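Local coordinates for cyclic GMP-AMP synthase-like receptor (Tribolium castaneum, PDB 7LT2), which senses double-stranded RNA in the cytoplasm and in response joins ATP and GTP into the cyclic dinucleotide 2',3'-cGAMP, a signal of innate antiviral immunity, at residues Tyr371-Ile375 with Gln376-Val380. Numbering follows the deposited sequence.
Sequences YTKYI and QGEDV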
loop_
_atom_site.group_PDB
_atom_site.type_symbol
_atom_site.label_atom_id
_atom_site.label_comp_id
_atom_site.label_asym_id
_atom_site.label_seq_id
_atom_site.Cartn_x
_atom_site.Cartn_y
_atom_site.Cartn_z
ATOM N N TYR A 371 13.968 16.045 -19.120
ATOM C CA TYR A 371 15.355 15.950 -19.557
ATOM C C TYR A 371 15.975 17.326 -19.758
ATOM O O TYR A 371 17.171 17.512 -19.502
ATOM C CB TYR A 371 15.446 15.134 -20.847
ATOM C CG TYR A 371 16.861 14.772 -21.227
ATOM C CD1 TYR A 371 17.466 13.633 -20.718
ATOM C CD2 TYR A 371 17.594 15.571 -22.097
ATOM C CE1 TYR A 371 18.762 13.300 -21.062
ATOM C CE2 TYR A 371 18.888 15.242 -22.447
ATOM C CZ TYR A 371 19.466 14.105 -21.927
ATOM O OH TYR A 371 20.757 13.774 -22.273
ATOM N N THR A 372 15.187 18.300 -20.215
ATOM C CA THR A 372 15.697 19.656 -20.363
ATOM C C THR A 372 16.077 20.244 -19.009
ATOM O O THR A 372 17.153 20.830 -18.853
ATOM C CB THR A 372 14.660 20.531 -21.068
ATOM O OG1 THR A 372 14.471 20.061 -22.410
ATOM C CG2 THR A 372 15.117 21.981 -21.098
ATOM N N LYS A 373 15.206 20.085 -18.008
ATOM C CA LYS A 373 15.534 20.564 -16.668
ATOM C C LYS A 373 16.718 19.804 -16.084
ATOM O O LYS A 373 17.531 20.380 -15.353
ATOM C CB LYS A 373 14.318 20.430 -15.750
ATOM C CG LYS A 373 13.073 21.121 -16.278
ATOM C CD LYS A 373 11.949 21.119 -15.255
ATOM C CE LYS A 373 10.725 21.835 -15.801
ATOM N NZ LYS A 373 9.663 21.969 -14.772
ATOM N N TYR A 374 16.822 18.512 -16.394
ATOM C CA TYR A 374 17.958 17.707 -15.958
ATOM C C TYR A 374 19.274 18.291 -16.459
ATOM O O TYR A 374 20.212 18.503 -15.680
ATOM C CB TYR A 374 17.753 16.272 -16.450
ATOM C CG TYR A 374 18.905 15.313 -16.267
ATOM C CD1 TYR A 374 19.267 14.852 -15.004
ATOM C CD2 TYR A 374 19.595 14.821 -17.368
ATOM C CE1 TYR A 374 20.314 13.956 -14.846
ATOM C CE2 TYR A 374 20.636 13.926 -17.221
ATOM C CZ TYR A 374 20.991 13.496 -15.960
ATOM O OH TYR A 374 22.029 12.605 -15.822
ATOM N N ILE A 375 19.355 18.575 -17.760
ATOM C CA ILE A 375 20.586 19.115 -18.331
ATOM C C ILE A 375 20.888 20.492 -17.750
ATOM O O ILE A 375 22.051 20.838 -17.502
ATOM C CB ILE A 375 20.485 19.154 -19.867
ATOM C CG1 ILE A 375 20.358 17.739 -20.426
ATOM C CG2 ILE A 375 21.689 19.862 -20.474
ATOM C CD1 ILE A 375 21.521 16.844 -20.082
ATOM N N GLN A 376 19.851 21.295 -17.511
ATOM C CA GLN A 376 20.029 22.648 -16.996
ATOM C C GLN A 376 20.324 22.689 -15.499
ATOM O O GLN A 376 20.505 23.783 -14.955
ATOM C CB GLN A 376 18.789 23.492 -17.297
ATOM C CG GLN A 376 18.532 23.735 -18.776
ATOM C CD GLN A 376 17.161 24.341 -19.029
ATOM O OE1 GLN A 376 16.310 24.366 -18.137
ATOM N NE2 GLN A 376 16.940 24.827 -20.245
ATOM N N GLY A 377 20.371 21.543 -14.824
ATOM C CA GLY A 377 20.766 21.490 -13.430
ATOM C C GLY A 377 19.654 21.612 -12.412
ATOM O O GLY A 377 19.949 21.736 -11.215
ATOM N N GLU A 378 18.393 21.563 -12.833
ATOM C CA GLU A 378 17.282 21.770 -11.918
ATOM C C GLU A 378 17.032 20.536 -11.055
ATOM O O GLU A 378 17.337 19.404 -11.442
ATOM C CB GLU A 378 16.010 22.112 -12.691
ATOM C CG GLU A 378 16.086 23.405 -13.473
ATOM C CD GLU A 378 14.729 23.853 -13.981
ATOM O OE1 GLU A 378 13.706 23.336 -13.480
ATOM O OE2 GLU A 378 14.687 24.722 -14.878
ATOM N N ASP A 379 16.453 20.775 -9.875
ATOM C CA ASP A 379 16.019 19.740 -8.936
ATOM C C ASP A 379 14.531 19.961 -8.693
ATOM O O ASP A 379 14.144 20.920 -8.013
ATOM C CB ASP A 379 16.817 19.817 -7.629
ATOM C CG ASP A 379 16.437 18.728 -6.620
ATOM O OD1 ASP A 379 15.336 18.140 -6.709
ATOM O OD2 ASP A 379 17.255 18.462 -5.711
ATOM N N VAL A 380 13.693 19.080 -9.249
ATOM C CA VAL A 380 12.247 19.244 -9.138
ATOM C C VAL A 380 11.673 18.551 -7.913
ATOM O O VAL A 380 10.476 18.709 -7.623
ATOM C CB VAL A 380 11.526 18.730 -10.403
ATOM C CG1 VAL A 380 12.128 19.363 -11.655
ATOM C CG2 VAL A 380 11.577 17.209 -10.481
#
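Lys373 and Glu378 lie against each other across the end of a helix, at the surface. Their chains lie obliquely against each other, and the carboxylate of Glu378 rests on the aliphatic part of the lysine: OE1 stands 3.3 Å from CD of Lys373, while CD of Glu378 lies 3.9 Å from both CB and CG of Lys373. The lysine is extended from CG onward, which carries its ammonium past the carboxylate, leaving NZ 4.5 Å from OE1 of Glu378. That is too far for a salt bridge, although some electrostatic attraction is likely. On the same lysine, CG1 of Val380 meets CD, the two side chains crossing at about a right angle.

The backbone of this turn follows the Schellman pattern that closes helix 368-375. Glu378 N reaches back to Lys373 O at 2.9 Å, with an N-H...O angle of 157°, and Gly377, at positive phi (91°), turns the chain out of the helix. Gly377 N also bonds to Tyr374 O, but at 3.2 Å and from above the carbonyl plane. Arg12 NH1 donates to that oxygen and to Glu378 O, tying the turn to helix 5-13, against which the Tyr374 side chain packs.

One turn apart, Thr372 and Gln376 run side by side in the same direction. The methyl CG2 of Thr372 sits 3.5 Å from NE2 of Gln376, a van der Waals contact with the amide end. With chi1 at -65°, Thr372 turns OG1 back beside its own backbone N, where it bonds to Lys368 O. In the backbone of the same pair, Gln376 N donates to Thr372 O at 3.0 Å, and CG of Gln376 lies against the same carbonyl oxygen.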